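Local atomic coordinates of long form salivary protein D7L1 (Anopheles stephensi, PDB entry 3NHI), a protein that binds and sequesters cysteinyl leukotrienes and thromboxane A2 analogues, countering the host's response while female mosquitoes take a blood meal. Residues Asn114-Leu117 against Pro118-Arg122. Sequence-based numbering, arbitrary orientation.
With EAH ((5S,7E,9E,11Z,14Z)-5-hydroxyicosa-7,9,11,14-tetraenoic acid), chain B.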
# COMPACT_ATOMS: atom_id res chain seq x y z
N ASN A 114 1.47 -14.76 19.26
CA ASN A 114 1.39 -15.06 20.69
C ASN A 114 1.95 -13.92 21.53
O ASN A 114 1.40 -13.59 22.57
CB ASN A 114 2.11 -16.37 21.02
CG ASN A 114 1.36 -17.61 20.54
OD1 ASN A 114 0.15 -17.56 20.30
ND2 ASN A 114 2.07 -18.72 20.43
N ALA A 115 3.06 -13.33 21.08
CA ALA A 115 3.67 -12.22 21.81
C ALA A 115 2.81 -10.96 21.76
O ALA A 115 2.66 -10.27 22.77
CB ALA A 115 5.06 -11.92 21.26
N TYR A 116 2.24 -10.67 20.59
CA TYR A 116 1.51 -9.43 20.41
C TYR A 116 0.08 -9.48 20.95
O TYR A 116 -0.47 -8.44 21.33
CB TYR A 116 1.55 -8.93 18.95
CG TYR A 116 1.03 -7.52 18.83
CD1 TYR A 116 1.77 -6.44 19.29
CD2 TYR A 116 -0.24 -7.28 18.28
CE1 TYR A 116 1.27 -5.14 19.21
CE2 TYR A 116 -0.75 -5.99 18.19
CZ TYR A 116 0.01 -4.93 18.66
OH TYR A 116 -0.50 -3.66 18.58
N LEU A 117 -0.51 -10.67 21.01
CA LEU A 117 -1.92 -10.79 21.37
C LEU A 117 -2.36 -10.06 22.64
O LEU A 117 -3.31 -9.29 22.58
CB LEU A 117 -2.36 -12.27 21.40
CG LEU A 117 -3.87 -12.51 21.57
CD1 LEU A 117 -4.70 -11.90 20.44
CD2 LEU A 117 -4.19 -13.99 21.73
N PRO A 118 -1.66 -10.24 23.78
CA PRO A 118 -2.10 -9.48 24.96
C PRO A 118 -1.88 -7.97 24.84
O PRO A 118 -2.63 -7.18 25.41
CB PRO A 118 -1.27 -10.06 26.11
CG PRO A 118 -0.09 -10.69 25.44
CD PRO A 118 -0.57 -11.18 24.11
N VAL A 119 -0.85 -7.58 24.10
CA VAL A 119 -0.60 -6.16 23.84
C VAL A 119 -1.76 -5.57 23.03
O VAL A 119 -2.31 -4.51 23.38
CB VAL A 119 0.74 -5.93 23.10
CG1 VAL A 119 1.00 -4.43 22.90
CG2 VAL A 119 1.89 -6.58 23.88
N HIS A 120 -2.17 -6.29 21.99
CA HIS A 120 -3.34 -5.94 21.20
C HIS A 120 -4.59 -5.86 22.06
O HIS A 120 -5.35 -4.88 21.98
CB HIS A 120 -3.54 -6.97 20.09
CG HIS A 120 -4.76 -6.72 19.26
ND1 HIS A 120 -4.79 -5.81 18.23
CD2 HIS A 120 -6.00 -7.27 19.32
CE1 HIS A 120 -6.00 -5.81 17.69
NE2 HIS A 120 -6.75 -6.69 18.33
N ASN A 121 -4.81 -6.87 22.90
CA ASN A 121 -6.03 -6.88 23.70
C ASN A 121 -6.11 -5.71 24.68
O ASN A 121 -7.19 -5.20 24.96
CB ASN A 121 -6.24 -8.23 24.39
CG ASN A 121 -6.72 -9.30 23.43
OD1 ASN A 121 -7.53 -9.04 22.53
ND2 ASN A 121 -6.24 -10.52 23.61
N ARG A 122 -4.95 -5.28 25.17
CA ARG A 122 -4.87 -4.13 26.08
C ARG A 122 -4.97 -2.78 25.36
O ARG A 122 -5.63 -1.86 25.86
CB ARG A 122 -3.58 -4.21 26.90
CG ARG A 122 -3.49 -3.11 27.96
CD ARG A 122 -2.39 -3.39 28.97
NE ARG A 122 -2.22 -2.21 29.83
CZ ARG A 122 -1.09 -1.84 30.42
NH1 ARG A 122 0.01 -2.57 30.28
NH2 ARG A 122 -1.06 -0.73 31.14
O1 EAH B . -10.10 4.67 6.06
C1 EAH B . -10.08 3.53 6.59
O2 EAH B . -10.71 2.56 6.11
C2 EAH B . -9.26 3.33 7.85
C3 EAH B . -9.62 2.02 8.55
C4 EAH B . -8.70 0.88 8.12
C5 EAH B . -9.11 -0.41 8.79
O3 EAH B . -8.79 -0.34 10.08
C6 EAH B . -8.40 -1.59 8.14
C7 EAH B . -8.66 -2.89 8.90
C8 EAH B . -7.42 -3.32 9.64
C9 EAH B . -7.74 -4.43 10.53
C10 EAH B . -6.71 -4.72 11.32
C11 EAH B . -7.09 -5.82 12.20
C12 EAH B . -6.31 -6.30 13.17
C13 EAH B . -4.92 -5.77 13.47
C14 EAH B . -3.92 -6.62 12.73
C15 EAH B . -2.76 -7.05 13.25
C16 EAH B . -2.30 -6.71 14.64
C17 EAH B . -1.29 -5.57 14.56
C18 EAH B . -1.97 -4.23 14.78
C19 EAH B . -0.94 -3.17 15.13
C20 EAH B . -1.59 -1.81 15.25
O HOH W 1 -3.09 -3.57 18.14
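The hydroxyl of Tyr116 and the imidazole of His120, one helical turn apart, share a water: it lies 2.6 Å from Tyr116 OH, in the plane of the phenol ring, and 2.8 Å from His120 ND1. Tyr95 OH also bonds to the phenol oxygen, which two partners thus grip, while the backbone oxygen of Trp39 holds His120 NE2. Histidine suits this place because it is held at both ring nitrogens, which fixes the ring's rotation. With CG anti to the backbone N in both residues (chi1 -169° and 177°), the rings leave the helix on the same side, and Tyr116 CE2 comes 3.5 Å from His120 CB, near the plane of the imidazole. Val119 crosses the tyrosine at about a right angle, its CG1 3.8 Å from Tyr116 CE1; this compact branched side chain also packs on Tyr95 and Ala98 of helix 89-101. In this all-helical, odorant-binding-protein-like fold, helix 109-130 lines the lipid pocket with Tyr116, whose flat ring suits the apolar tail of the bound hydroxyeicosatetraenoic acid and whose OH is 3.5 Å from its C19. Pro118 has no N-H to give, and the helix kinks here; Pro118 CD packs tightly, 3.4 Å from Leu117 CB. Neither Pro118 N nor Val119 N bonds to the turn before; regular bonds resume with His120 N to Tyr116 O (2.8 Å, 171° at the hydrogen) and Asn121 N to Leu117 O. On the exposed flank, Leu117, apolar and branched, meets both Leu41 and the Asn121 amide, whose ND2 lies 3.7 Å from Leu117 CG.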